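Side-chain contacts in penicillin-binding protein activator LpoB (Salmonella enterica subsp. enterica serovar Typhimurium, PDB 4Q6V), which probably activates penicillin-binding protein 1B from the outer membrane and so regulates peptidoglycan synthesis, this chain being the C-terminal domain of the lipoprotein: residues S12-A17 against N50-N55; E46-A51 against Y98-S103; Q71-S76 against A91-A96; G82-A87 against Q114-L119. One frame throughout, in Å; residues are numbered along the deposited sequence.

Contact 1 (S12-A17 against N50-N55); sequences SKMLQA and NALANN
The M14 chain lies roughly perpendicular to that of L52 where two helices, 3-15 and 41-54, pack side by side on one face of the mixed sheet in this alpha/beta domain. M14 is selenomethionine, incorporated in place of methionine, and its long unbranched chain suits a position from which it must reach across to the next helix. CG lies anti to the backbone N (chi1 -176°) and the chain runs on extended, until a bend at chi3 (84°) swings the terminal methyl toward the leucine. There M14 CE meets one branch, L52 CD2, at 3.7 Å, a purely apolar touch between two buried side chains. Both side chains also reach the sheet: L52 rests on L26 and V28 of strand 25-35, and M14 on W127 of strand 125-132. F58 touches M14, L15 and L52, and so packs against both helices.

L15 makes the second meeting, nearer the surface. With CG beside its backbone N (chi1 -74°), it sends CD1 toward the end of helix 41-54, where N55 leaves helical geometry after a last bond from N55 N to A51 O of 3.0 Å. N55 is poorly ordered, which makes distances to it approximate and of less weight than the M14-L52 touch: L15 CD1 lies about 3.3 Å from N55 O and 3.7 Å from N55 CB.

Contact 2 (E46-A51 against Y98-S103); sequences ETLRNA and YVLYSS
L48 and L100 share nearly the same torsions: each sets CG anti to its own backbone N (chi1 -175° and -178°), and with CB directed at the other segment this brings their methyls together between helix 41-54 and strand 98-106. S102 differs, its OG lying between the backbone N and the carbonyl carbon (chi1 63°), the crowded position. On the helix side a single methyl does the work. L48 CD2 comes within 3.6 Å of S102 OG, and the same L48 CD2 stands 4.2 Å from L100 CD2.

L100 and S102 are two residues apart on an extended strand, and both direct their CB atoms at the helix, whereas Y101 between them turns its CB away. The residue types fit this alternation: a branched leucine fills the interior, and a small serine leaves room for the L48 methyl over the strand; the CA atoms of L48 and S102, the closest across the contact, are 9.4 Å apart. L48 also packs on V28 of the adjoining strand 25-35, while S102 touches V31 there and M115 of strand 112-119. Contact 2 thus sits near the centre of the domain, where helix meets the middle of the sheet.

No hydrogen bond crosses between the two segments, so the buried join depends on dispersion and on exclusion of water, the serine oxygen meeting the leucine methyl simply as a van der Waals neighbour.

Contact 3 (Q71-S76 against A91-A96); sequences QQLGLS and ARNVGA
L73 and N93 lie alongside each other, pointing opposite ways, where the ends of helices 63-72 and 84-94 come together, the first of them finished by a Schellman motif. The methyl L73 CD1 lies against the asparagine amide, 3.6 Å from N93 CG. Beside it the amide of Q72 approaches that of N93, the two flat groups turned 62° apart and their ends within hydrogen-bonding distance; oxygen and nitrogen assignments are uncertain in both, so a hydrogen bond is possible but undecided. Polar, flexible amides suit this place, because both residues are exposed at the protein surface.

A step further out, L73 and L75 both rest on I90, one turn back from N93 on helix 84-94. A91 and R92 in turn pack on V120, beyond the end of strand 112-119.

Both helices end just beyond the contact. Glycines leave the helical conformation at both sites with positive phi, G74 at 78° and G95 at 81°, values that this residue tolerates readily for want of a side chain. Beyond G95, the backbone bond from A96 N reaches A91 O at 3.0 Å. Past L73 the chain turns tightly enough for G74 N to donate to Q71 O at 3.2 Å.

Contact 4 (G82-A87 against Q114-L119); sequences GTRSKA and QMQLML
R84 and M118 are the nearest residues of a helix start and a strand, their CA atoms 9.1 Å apart. T83 takes the N-cap position, where threonine is common, and still has extended backbone angles (psi 164°), after which R84 opens helix 84-94; residues 114-119 are extended throughout, in the sheet between strands 98-106 and 125-132. A87 N to T83 O is a weak bond of 3.3 Å, and the hydroxyls T83 OG1 and S85 OG share a weak hydrogen bond of 3.4 Å, in which either may donate.

M118, a selenomethionine with selenium replacing the natural sulfur, reaches across with an extended chain that bends only at chi3 (85°). Its CE then lies 4.2 Å from R84 O, and M118 SE is 4.4 Å from R84 CD. Y101 of strand 98-106 touches R84, A87 and M118 beneath the helix. K86 makes a salt bridge with D79.

R84 runs out almost straight, and R84 NH2 ends 4.2 Å from Q116 OE1. At that separation the polar pair adds at most weak attraction; the contact is loose, mainly van der Waals approaches of R84 CD and R84 O to the flexible end of M118.

How the contacts relate
From the N terminus, contact 1 closes first, returning helix 41-54 to helix 3-15 around strand 25-35. Contact 2 starts on the helix where contact 1 ends, sharing N50 and A51, and runs on to strand 98-106. Contact 3 is nested within that loop, and contact 4 crosses both contacts 2 and 3. Contacts 1 and 2 adjoin through L52 CD1 and L100 CD2, 3.7 Å apart, on one face of the sheet; helix 84-94, used by contacts 3 and 4, covers the opposite face. Strand pairing joins contacts 2 and 4, with a probable hydrogen bond between V99 O and M118 N at 2.7 Å. Contacts 1 and 3 stay about 12 Å apart at their nearest atoms.

Contact 1 (S12-A17 against N50-N55)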
loop_
_atom_site.group_PDB
_atom_site.type_symbol
_atom_site.label_atom_id
_atom_site.label_comp_id
_atom_site.label_asym_id
_atom_site.label_seq_id
_atom_site.Cartn_x
_atom_site.Cartn_y
_atom_site.Cartn_z
ATOM N N SER A 12 -12.429 2.034 3.051
ATOM C CA SER A 12 -13.494 2.799 3.671
ATOM C C SER A 12 -13.284 2.920 5.160
ATOM O O SER A 12 -13.442 4.019 5.662
ATOM C CB SER A 12 -14.846 2.112 3.370
ATOM O OG SER A 12 -15.882 2.829 3.979
ATOM N N LYS A 13 -12.877 1.839 5.824
ATOM C CA LYS A 13 -12.577 1.841 7.231
ATOM C C LYS A 13 -11.288 2.605 7.563
ATOM O O LYS A 13 -11.140 3.174 8.654
ATOM C CB LYS A 13 -12.383 0.438 7.747
ATOM C CG LYS A 13 -13.616 -0.445 7.673
ATOM C CD LYS A 13 -13.331 -1.941 7.867
ATOM C CE LYS A 13 -12.411 -2.175 9.061
ATOM N NZ LYS A 13 -12.009 -3.604 9.216
HETATM N N MSE A 14 -10.345 2.611 6.621
HETATM C CA MSE A 14 -9.091 3.358 6.840
HETATM C C MSE A 14 -9.369 4.844 6.767
HETATM O O MSE A 14 -8.778 5.622 7.490
HETATM C CB MSE A 14 -8.075 2.988 5.777
HETATM C CG MSE A 14 -6.720 3.654 6.004
HETATM SE SE MSE A 14 -5.687 3.395 4.362
HETATM C CE MSE A 14 -6.388 4.901 3.344
ATOM N N LEU A 15 -10.316 5.238 5.920
ATOM C CA LEU A 15 -10.670 6.629 5.725
ATOM C C LEU A 15 -11.476 7.197 6.880
ATOM O O LEU A 15 -11.535 8.416 7.034
ATOM C CB LEU A 15 -11.441 6.806 4.434
ATOM C CG LEU A 15 -10.599 6.698 3.163
ATOM C CD1 LEU A 15 -11.481 6.789 1.921
ATOM C CD2 LEU A 15 -9.570 7.803 3.136
ATOM N N GLN A 16 -12.043 6.325 7.704
ATOM C CA GLN A 16 -12.843 6.731 8.874
ATOM C C GLN A 16 -12.010 6.832 10.135
ATOM O O GLN A 16 -12.464 7.354 11.168
ATOM C CB GLN A 16 -13.981 5.740 9.072
ATOM C CG GLN A 16 -14.940 5.587 7.892
ATOM C CD GLN A 16 -15.973 4.457 8.103
ATOM O OE1 GLN A 16 -16.187 3.983 9.230
ATOM N NE2 GLN A 16 -16.617 4.001 7.026
ATOM N N ALA A 17 -10.778 6.326 10.077
ATOM C CA ALA A 17 -9.915 6.297 11.246
ATOM C C ALA A 17 -9.308 7.660 11.509
ATOM O O ALA A 17 -8.894 8.352 10.569
ATOM C CB ALA A 17 -8.822 5.269 11.055
ATOM N N ASN A 50 -6.537 2.448 -7.276
ATOM C CA ASN A 50 -7.826 2.992 -7.729
ATOM C C ASN A 50 -8.792 3.257 -6.611
ATOM O O ASN A 50 -9.323 4.357 -6.498
ATOM C CB ASN A 50 -8.412 2.095 -8.809
ATOM C CG ASN A 50 -7.639 2.187 -10.110
ATOM O OD1 ASN A 50 -7.316 1.179 -10.736
ATOM N ND2 ASN A 50 -7.330 3.400 -10.531
ATOM N N ALA A 51 -8.963 2.262 -5.747
ATOM C CA ALA A 51 -9.790 2.413 -4.561
ATOM C C ALA A 51 -9.360 3.625 -3.710
ATOM O O ALA A 51 -10.206 4.317 -3.142
ATOM C CB ALA A 51 -9.792 1.163 -3.693
ATOM N N LEU A 52 -8.051 3.876 -3.660
ATOM C CA LEU A 52 -7.520 4.967 -2.862
ATOM C C LEU A 52 -7.644 6.328 -3.522
ATOM O O LEU A 52 -7.903 7.325 -2.820
ATOM C CB LEU A 52 -6.062 4.683 -2.556
ATOM C CG LEU A 52 -5.832 3.524 -1.601
ATOM C CD1 LEU A 52 -4.398 3.060 -1.668
ATOM C CD2 LEU A 52 -6.222 3.889 -0.182
ATOM N N ALA A 53 -7.423 6.375 -4.844
ATOM C CA ALA A 53 -7.587 7.584 -5.636
ATOM C C ALA A 53 -9.035 8.029 -5.770
ATOM O O ALA A 53 -9.271 9.213 -5.967
ATOM C CB ALA A 53 -7.005 7.405 -7.030
ATOM N N ASN A 54 -9.979 7.101 -5.645
ATOM C CA ASN A 54 -11.398 7.376 -5.849
ATOM C C ASN A 54 -12.085 7.678 -4.531
ATOM O O ASN A 54 -12.863 8.630 -4.451
ATOM C CB ASN A 54 -12.100 6.191 -6.554
ATOM C CG ASN A 54 -11.624 5.988 -7.991
ATOM O OD1 ASN A 54 -10.924 6.821 -8.581
ATOM N ND2 ASN A 54 -12.000 4.861 -8.583
ATOM N N ASN A 55 -11.816 6.858 -3.515
ATOM C CA ASN A 55 -12.285 7.143 -2.156
ATOM C C ASN A 55 -11.224 7.856 -1.323
ATOM O O ASN A 55 -10.142 7.331 -1.086
ATOM C CB ASN A 55 -12.741 5.881 -1.418
ATOM C CG ASN A 55 -13.735 5.049 -2.211
ATOM O OD1 ASN A 55 -13.640 3.819 -2.208
ATOM N ND2 ASN A 55 -14.689 5.699 -2.888
#

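Contact 2 (E46-A51 against Y98-S103)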
loop_
_atom_site.group_PDB
_atom_site.type_symbol
_atom_site.label_atom_id
_atom_site.label_comp_id
_atom_site.label_asym_id
_atom_site.label_seq_id
_atom_site.Cartn_x
_atom_site.Cartn_y
_atom_site.Cartn_z
ATOM N N GLU A 46 -2.786 -2.124 -8.654
ATOM C CA GLU A 46 -3.615 -1.203 -9.461
ATOM C C GLU A 46 -5.011 -1.039 -8.909
ATOM O O GLU A 46 -5.528 0.074 -8.770
ATOM C CB GLU A 46 -3.687 -1.605 -10.928
ATOM C CG GLU A 46 -2.479 -1.153 -11.744
ATOM C CD GLU A 46 -2.398 0.369 -11.916
ATOM O OE1 GLU A 46 -3.448 0.994 -12.190
ATOM O OE2 GLU A 46 -1.309 0.988 -11.778
ATOM N N THR A 47 -5.629 -2.157 -8.546
ATOM C CA THR A 47 -6.945 -2.096 -7.920
ATOM C C THR A 47 -6.922 -1.205 -6.676
ATOM O O THR A 47 -7.818 -0.414 -6.434
ATOM C CB THR A 47 -7.456 -3.521 -7.583
ATOM O OG1 THR A 47 -7.642 -4.245 -8.803
ATOM C CG2 THR A 47 -8.776 -3.505 -6.835
ATOM N N LEU A 48 -5.894 -1.397 -5.859
ATOM C CA LEU A 48 -5.758 -0.743 -4.600
ATOM C C LEU A 48 -5.605 0.760 -4.841
ATOM O O LEU A 48 -6.246 1.576 -4.161
ATOM C CB LEU A 48 -4.510 -1.275 -3.835
ATOM C CG LEU A 48 -4.364 -0.702 -2.407
ATOM C CD1 LEU A 48 -5.628 -0.801 -1.608
ATOM C CD2 LEU A 48 -3.185 -1.358 -1.689
ATOM N N ARG A 49 -4.731 1.113 -5.768
ATOM C CA ARG A 49 -4.416 2.513 -6.082
ATOM C C ARG A 49 -5.713 3.199 -6.536
ATOM O O ARG A 49 -6.003 4.362 -6.185
ATOM C CB ARG A 49 -3.318 2.595 -7.120
ATOM C CG ARG A 49 -1.910 2.278 -6.623
ATOM C CD ARG A 49 -0.916 2.253 -7.777
ATOM N NE ARG A 49 -0.913 3.525 -8.466
ATOM C CZ ARG A 49 -0.084 4.548 -8.252
ATOM N NH1 ARG A 49 0.892 4.454 -7.378
ATOM N NH2 ARG A 49 -0.214 5.678 -8.937
ATOM N N ASN A 50 -6.537 2.448 -7.276
ATOM C CA ASN A 50 -7.826 2.992 -7.729
ATOM C C ASN A 50 -8.792 3.257 -6.611
ATOM O O ASN A 50 -9.323 4.357 -6.498
ATOM C CB ASN A 50 -8.412 2.095 -8.809
ATOM C CG ASN A 50 -7.639 2.187 -10.110
ATOM O OD1 ASN A 50 -7.316 1.179 -10.736
ATOM N ND2 ASN A 50 -7.330 3.400 -10.531
ATOM N N ALA A 51 -8.963 2.262 -5.747
ATOM C CA ALA A 51 -9.790 2.413 -4.561
ATOM C C ALA A 51 -9.360 3.625 -3.710
ATOM O O ALA A 51 -10.206 4.317 -3.142
ATOM C CB ALA A 51 -9.792 1.163 -3.693
ATOM N N TYR A 98 1.926 9.566 4.333
ATOM C CA TYR A 98 1.641 8.217 4.718
ATOM C C TYR A 98 2.284 7.189 3.814
ATOM O O TYR A 98 2.526 7.431 2.624
ATOM C CB TYR A 98 0.126 7.976 4.728
ATOM C CG TYR A 98 -0.715 8.942 5.528
ATOM C CD1 TYR A 98 -0.844 8.817 6.909
ATOM C CD2 TYR A 98 -1.393 9.964 4.908
ATOM C CE1 TYR A 98 -1.632 9.698 7.636
ATOM C CE2 TYR A 98 -2.167 10.851 5.619
ATOM C CZ TYR A 98 -2.296 10.715 6.976
ATOM O OH TYR A 98 -3.080 11.621 7.659
ATOM N N VAL A 99 2.572 6.024 4.409
ATOM C CA VAL A 99 2.896 4.838 3.637
ATOM C C VAL A 99 1.897 3.737 3.904
ATOM O O VAL A 99 1.582 3.415 5.081
ATOM C CB VAL A 99 4.337 4.341 3.918
ATOM C CG1 VAL A 99 4.548 2.974 3.350
ATOM C CG2 VAL A 99 5.355 5.278 3.333
ATOM N N LEU A 100 1.401 3.131 2.832
ATOM C CA LEU A 100 0.488 1.995 2.965
ATOM C C LEU A 100 1.148 0.676 2.593
ATOM O O LEU A 100 1.576 0.497 1.430
ATOM C CB LEU A 100 -0.806 2.242 2.182
ATOM C CG LEU A 100 -1.865 1.139 2.281
ATOM C CD1 LEU A 100 -2.370 0.969 3.679
ATOM C CD2 LEU A 100 -3.027 1.530 1.383
ATOM N N TYR A 101 1.251 -0.209 3.581
ATOM C CA TYR A 101 1.671 -1.561 3.304
ATOM C C TYR A 101 0.483 -2.490 3.155
ATOM O O TYR A 101 -0.481 -2.330 3.890
ATOM C CB TYR A 101 2.607 -2.055 4.385
ATOM C CG TYR A 101 3.774 -1.152 4.722
ATOM C CD1 TYR A 101 4.975 -1.234 4.025
ATOM C CD2 TYR A 101 3.693 -0.279 5.811
ATOM C CE1 TYR A 101 6.065 -0.441 4.357
ATOM C CE2 TYR A 101 4.787 0.508 6.172
ATOM C CZ TYR A 101 5.954 0.413 5.446
ATOM O OH TYR A 101 7.018 1.231 5.779
ATOM N N SER A 102 0.572 -3.454 2.246
ATOM C CA SER A 102 -0.408 -4.526 2.113
ATOM C C SER A 102 0.209 -5.846 1.624
ATOM O O SER A 102 1.254 -5.871 0.932
ATOM C CB SER A 102 -1.569 -4.040 1.218
ATOM O OG SER A 102 -1.109 -3.758 -0.061
ATOM N N SER A 103 -0.427 -6.951 1.997
ATOM C CA SER A 103 0.052 -8.264 1.593
ATOM C C SER A 103 -1.060 -9.261 1.642
ATOM O O SER A 103 -1.959 -9.077 2.446
ATOM C CB SER A 103 1.184 -8.759 2.506
ATOM O OG SER A 103 0.636 -9.125 3.757
#

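Contact 3 (Q71-S76 against A91-A96)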
loop_
_atom_site.group_PDB
_atom_site.type_symbol
_atom_site.label_atom_id
_atom_site.label_comp_id
_atom_site.label_asym_id
_atom_site.label_seq_id
_atom_site.Cartn_x
_atom_site.Cartn_y
_atom_site.Cartn_z
ATOM N N GLN A 71 16.477 5.483 -7.175
ATOM C CA GLN A 71 17.750 5.690 -7.818
ATOM C C GLN A 71 18.550 6.786 -7.053
ATOM O O GLN A 71 19.753 6.642 -6.829
ATOM C CB GLN A 71 17.509 6.110 -9.259
ATOM C CG GLN A 71 18.784 6.517 -9.966
ATOM C CD GLN A 71 18.540 6.923 -11.392
ATOM O OE1 GLN A 71 17.777 7.875 -11.657
ATOM N NE2 GLN A 71 19.193 6.209 -12.320
ATOM N N GLN A 72 17.878 7.850 -6.619
ATOM C CA GLN A 72 18.532 8.872 -5.797
ATOM C C GLN A 72 19.044 8.377 -4.441
ATOM O O GLN A 72 19.962 8.996 -3.867
ATOM C CB GLN A 72 17.625 10.066 -5.607
ATOM C CG GLN A 72 17.155 10.703 -6.885
ATOM C CD GLN A 72 15.928 11.564 -6.670
ATOM O OE1 GLN A 72 15.390 11.639 -5.565
ATOM N NE2 GLN A 72 15.476 12.181 -7.750
ATOM N N LEU A 73 18.494 7.264 -3.934
ATOM C CA LEU A 73 18.883 6.704 -2.658
ATOM C C LEU A 73 19.836 5.503 -2.787
ATOM O O LEU A 73 20.238 4.932 -1.769
ATOM C CB LEU A 73 17.630 6.310 -1.857
ATOM C CG LEU A 73 17.105 7.433 -0.951
ATOM C CD1 LEU A 73 16.663 8.662 -1.734
ATOM C CD2 LEU A 73 15.960 6.894 -0.109
ATOM N N GLY A 74 20.194 5.121 -4.007
ATOM C CA GLY A 74 21.155 4.060 -4.308
ATOM C C GLY A 74 20.573 2.664 -4.156
ATOM O O GLY A 74 21.293 1.676 -3.976
ATOM N N LEU A 75 19.248 2.569 -4.153
ATOM C CA LEU A 75 18.559 1.284 -4.023
ATOM C C LEU A 75 18.543 0.638 -5.411
ATOM O O LEU A 75 18.631 1.296 -6.421
ATOM C CB LEU A 75 17.151 1.421 -3.454
ATOM C CG LEU A 75 17.058 2.052 -2.065
ATOM C CD1 LEU A 75 15.614 2.120 -1.612
ATOM C CD2 LEU A 75 17.931 1.255 -1.098
ATOM N N SER A 76 18.468 -0.681 -5.449
ATOM C CA SER A 76 18.282 -1.414 -6.685
ATOM C C SER A 76 16.956 -0.970 -7.323
ATOM O O SER A 76 15.984 -0.675 -6.646
ATOM C CB SER A 76 18.275 -2.901 -6.396
ATOM O OG SER A 76 17.706 -3.595 -7.454
ATOM N N ALA A 91 9.640 7.769 1.191
ATOM C CA ALA A 91 8.499 8.627 1.472
ATOM C C ALA A 91 8.970 10.034 1.677
ATOM O O ALA A 91 8.347 10.996 1.188
ATOM C CB ALA A 91 7.777 8.109 2.695
ATOM N N ARG A 92 10.101 10.210 2.365
ATOM C CA ARG A 92 10.601 11.573 2.667
ATOM C C ARG A 92 11.092 12.329 1.441
ATOM O O ARG A 92 10.817 13.533 1.296
ATOM C CB ARG A 92 11.688 11.513 3.734
ATOM C CG ARG A 92 11.179 11.026 5.089
ATOM C CD ARG A 92 12.034 11.557 6.242
ATOM N NE ARG A 92 11.395 11.367 7.554
ATOM C CZ ARG A 92 11.731 10.420 8.430
ATOM N NH1 ARG A 92 12.714 9.548 8.189
ATOM N NH2 ARG A 92 11.074 10.341 9.582
ATOM N N ASN A 93 11.766 11.607 0.540
ATOM C CA ASN A 93 12.189 12.190 -0.721
ATOM C C ASN A 93 11.049 12.658 -1.582
ATOM O O ASN A 93 11.208 13.688 -2.217
ATOM C CB ASN A 93 13.082 11.225 -1.517
ATOM C CG ASN A 93 14.550 11.624 -1.511
ATOM O OD1 ASN A 93 15.285 11.386 -2.480
ATOM N ND2 ASN A 93 14.994 12.249 -0.417
ATOM N N VAL A 94 9.933 11.926 -1.606
ATOM C CA VAL A 94 8.812 12.197 -2.522
ATOM C C VAL A 94 7.701 13.057 -1.936
ATOM O O VAL A 94 6.719 13.379 -2.627
ATOM C CB VAL A 94 8.185 10.888 -3.060
ATOM C CG1 VAL A 94 9.238 10.129 -3.854
ATOM C CG2 VAL A 94 7.584 9.999 -1.946
ATOM N N GLY A 95 7.827 13.376 -0.652
ATOM C CA GLY A 95 6.861 14.210 0.026
ATOM C C GLY A 95 5.580 13.530 0.522
ATOM O O GLY A 95 4.518 14.145 0.657
ATOM N N ALA A 96 5.663 12.241 0.846
ATOM C CA ALA A 96 4.462 11.486 1.250
ATOM C C ALA A 96 4.249 11.638 2.740
ATOM O O ALA A 96 5.231 11.613 3.511
ATOM C CB ALA A 96 4.642 10.036 0.872
#

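Contact 4 (G82-A87 against Q114-L119)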
loop_
_atom_site.group_PDB
_atom_site.type_symbol
_atom_site.label_atom_id
_atom_site.label_comp_id
_atom_site.label_asym_id
_atom_site.label_seq_id
_atom_site.Cartn_x
_atom_site.Cartn_y
_atom_site.Cartn_z
ATOM N N GLY A 82 10.342 -3.409 0.743
ATOM C CA GLY A 82 9.927 -4.296 1.844
ATOM C C GLY A 82 9.985 -3.586 3.190
ATOM O O GLY A 82 8.937 -3.423 3.844
ATOM N N THR A 83 11.185 -3.140 3.576
ATOM C CA THR A 83 11.454 -2.790 4.970
ATOM C C THR A 83 10.897 -1.401 5.252
ATOM O O THR A 83 10.576 -0.679 4.337
ATOM C CB THR A 83 12.942 -2.925 5.385
ATOM O OG1 THR A 83 13.674 -1.771 4.990
ATOM C CG2 THR A 83 13.574 -4.178 4.799
ATOM N N ARG A 84 10.757 -1.068 6.529
ATOM C CA ARG A 84 10.189 0.205 6.919
ATOM C C ARG A 84 11.185 1.357 6.678
ATOM O O ARG A 84 10.809 2.482 6.323
ATOM C CB ARG A 84 9.715 0.128 8.377
ATOM C CG ARG A 84 8.578 -0.835 8.636
ATOM C CD ARG A 84 8.021 -0.686 10.053
ATOM N NE ARG A 84 6.936 -1.643 10.269
ATOM C CZ ARG A 84 6.343 -1.871 11.450
ATOM N NH1 ARG A 84 6.715 -1.207 12.550
ATOM N NH2 ARG A 84 5.357 -2.758 11.526
ATOM N N SER A 85 12.473 1.107 6.874
ATOM C CA SER A 85 13.450 2.185 6.759
ATOM C C SER A 85 13.631 2.597 5.308
ATOM O O SER A 85 13.875 3.756 5.029
ATOM C CB SER A 85 14.796 1.752 7.374
ATOM O OG SER A 85 15.380 0.660 6.672
ATOM N N LYS A 86 13.511 1.650 4.386
ATOM C CA LYS A 86 13.541 1.984 2.955
ATOM C C LYS A 86 12.275 2.740 2.543
ATOM O O LYS A 86 12.325 3.669 1.769
ATOM C CB LYS A 86 13.672 0.728 2.106
ATOM C CG LYS A 86 15.070 0.123 2.097
ATOM C CD LYS A 86 15.095 -1.130 1.236
ATOM C CE LYS A 86 16.377 -1.930 1.446
ATOM N NZ LYS A 86 16.431 -3.067 0.488
ATOM N N ALA A 87 11.134 2.357 3.093
ATOM C CA ALA A 87 9.861 2.981 2.749
ATOM C C ALA A 87 9.805 4.416 3.249
ATOM O O ALA A 87 9.371 5.319 2.543
ATOM C CB ALA A 87 8.703 2.155 3.272
ATOM N N GLN A 114 -4.135 -8.150 4.350
ATOM C CA GLN A 114 -3.865 -7.318 5.518
ATOM C C GLN A 114 -3.197 -6.037 5.073
ATOM O O GLN A 114 -2.383 -6.050 4.148
ATOM C CB GLN A 114 -3.012 -8.061 6.550
ATOM C CG GLN A 114 -3.784 -9.206 7.196
ATOM C CD GLN A 114 -2.930 -10.314 7.791
ATOM O OE1 GLN A 114 -1.751 -10.453 7.465
ATOM N NE2 GLN A 114 -3.535 -11.128 8.660
HETATM N N MSE A 115 -3.568 -4.949 5.730
HETATM C CA MSE A 115 -3.052 -3.624 5.324
HETATM C C MSE A 115 -2.657 -2.868 6.556
HETATM O O MSE A 115 -3.207 -3.057 7.623
HETATM C CB MSE A 115 -4.120 -2.848 4.553
HETATM C CG MSE A 115 -4.371 -3.452 3.179
HETATM SE SE MSE A 115 -5.591 -2.349 2.077
HETATM C CE MSE A 115 -6.807 -1.886 3.524
ATOM N N GLN A 116 -1.648 -2.010 6.435
ATOM C CA GLN A 116 -1.249 -1.132 7.512
ATOM C C GLN A 116 -0.829 0.256 7.009
ATOM O O GLN A 116 -0.135 0.380 5.993
ATOM C CB GLN A 116 -0.121 -1.779 8.267
ATOM C CG GLN A 116 -0.232 -3.298 8.329
ATOM C CD GLN A 116 1.118 -3.855 8.573
ATOM O OE1 GLN A 116 1.641 -3.679 9.688
ATOM N NE2 GLN A 116 1.690 -4.500 7.550
ATOM N N LEU A 117 -1.261 1.289 7.720
ATOM C CA LEU A 117 -0.953 2.669 7.337
ATOM C C LEU A 117 0.020 3.329 8.286
ATOM O O LEU A 117 -0.305 3.555 9.487
ATOM C CB LEU A 117 -2.239 3.482 7.246
ATOM C CG LEU A 117 -2.079 4.898 6.716
ATOM C CD1 LEU A 117 -1.807 4.868 5.227
ATOM C CD2 LEU A 117 -3.327 5.680 7.058
HETATM N N MSE A 118 1.181 3.710 7.752
HETATM C CA MSE A 118 2.260 4.283 8.550
HETATM C C MSE A 118 2.311 5.772 8.364
HETATM O O MSE A 118 2.412 6.296 7.253
HETATM C CB MSE A 118 3.591 3.595 8.197
HETATM C CG MSE A 118 4.738 4.263 8.888
HETATM SE SE MSE A 118 6.382 3.228 8.730
HETATM C CE MSE A 118 6.906 3.957 6.983
ATOM N N LEU A 119 2.257 6.514 9.459
ATOM C CA LEU A 119 2.599 7.959 9.458
ATOM C C LEU A 119 4.088 8.186 9.260
ATOM O O LEU A 119 4.895 7.723 10.074
ATOM C CB LEU A 119 2.143 8.609 10.759
ATOM C CG LEU A 119 2.144 10.148 10.832
ATOM C CD1 LEU A 119 1.024 10.729 9.958
ATOM C CD2 LEU A 119 1.987 10.606 12.288
#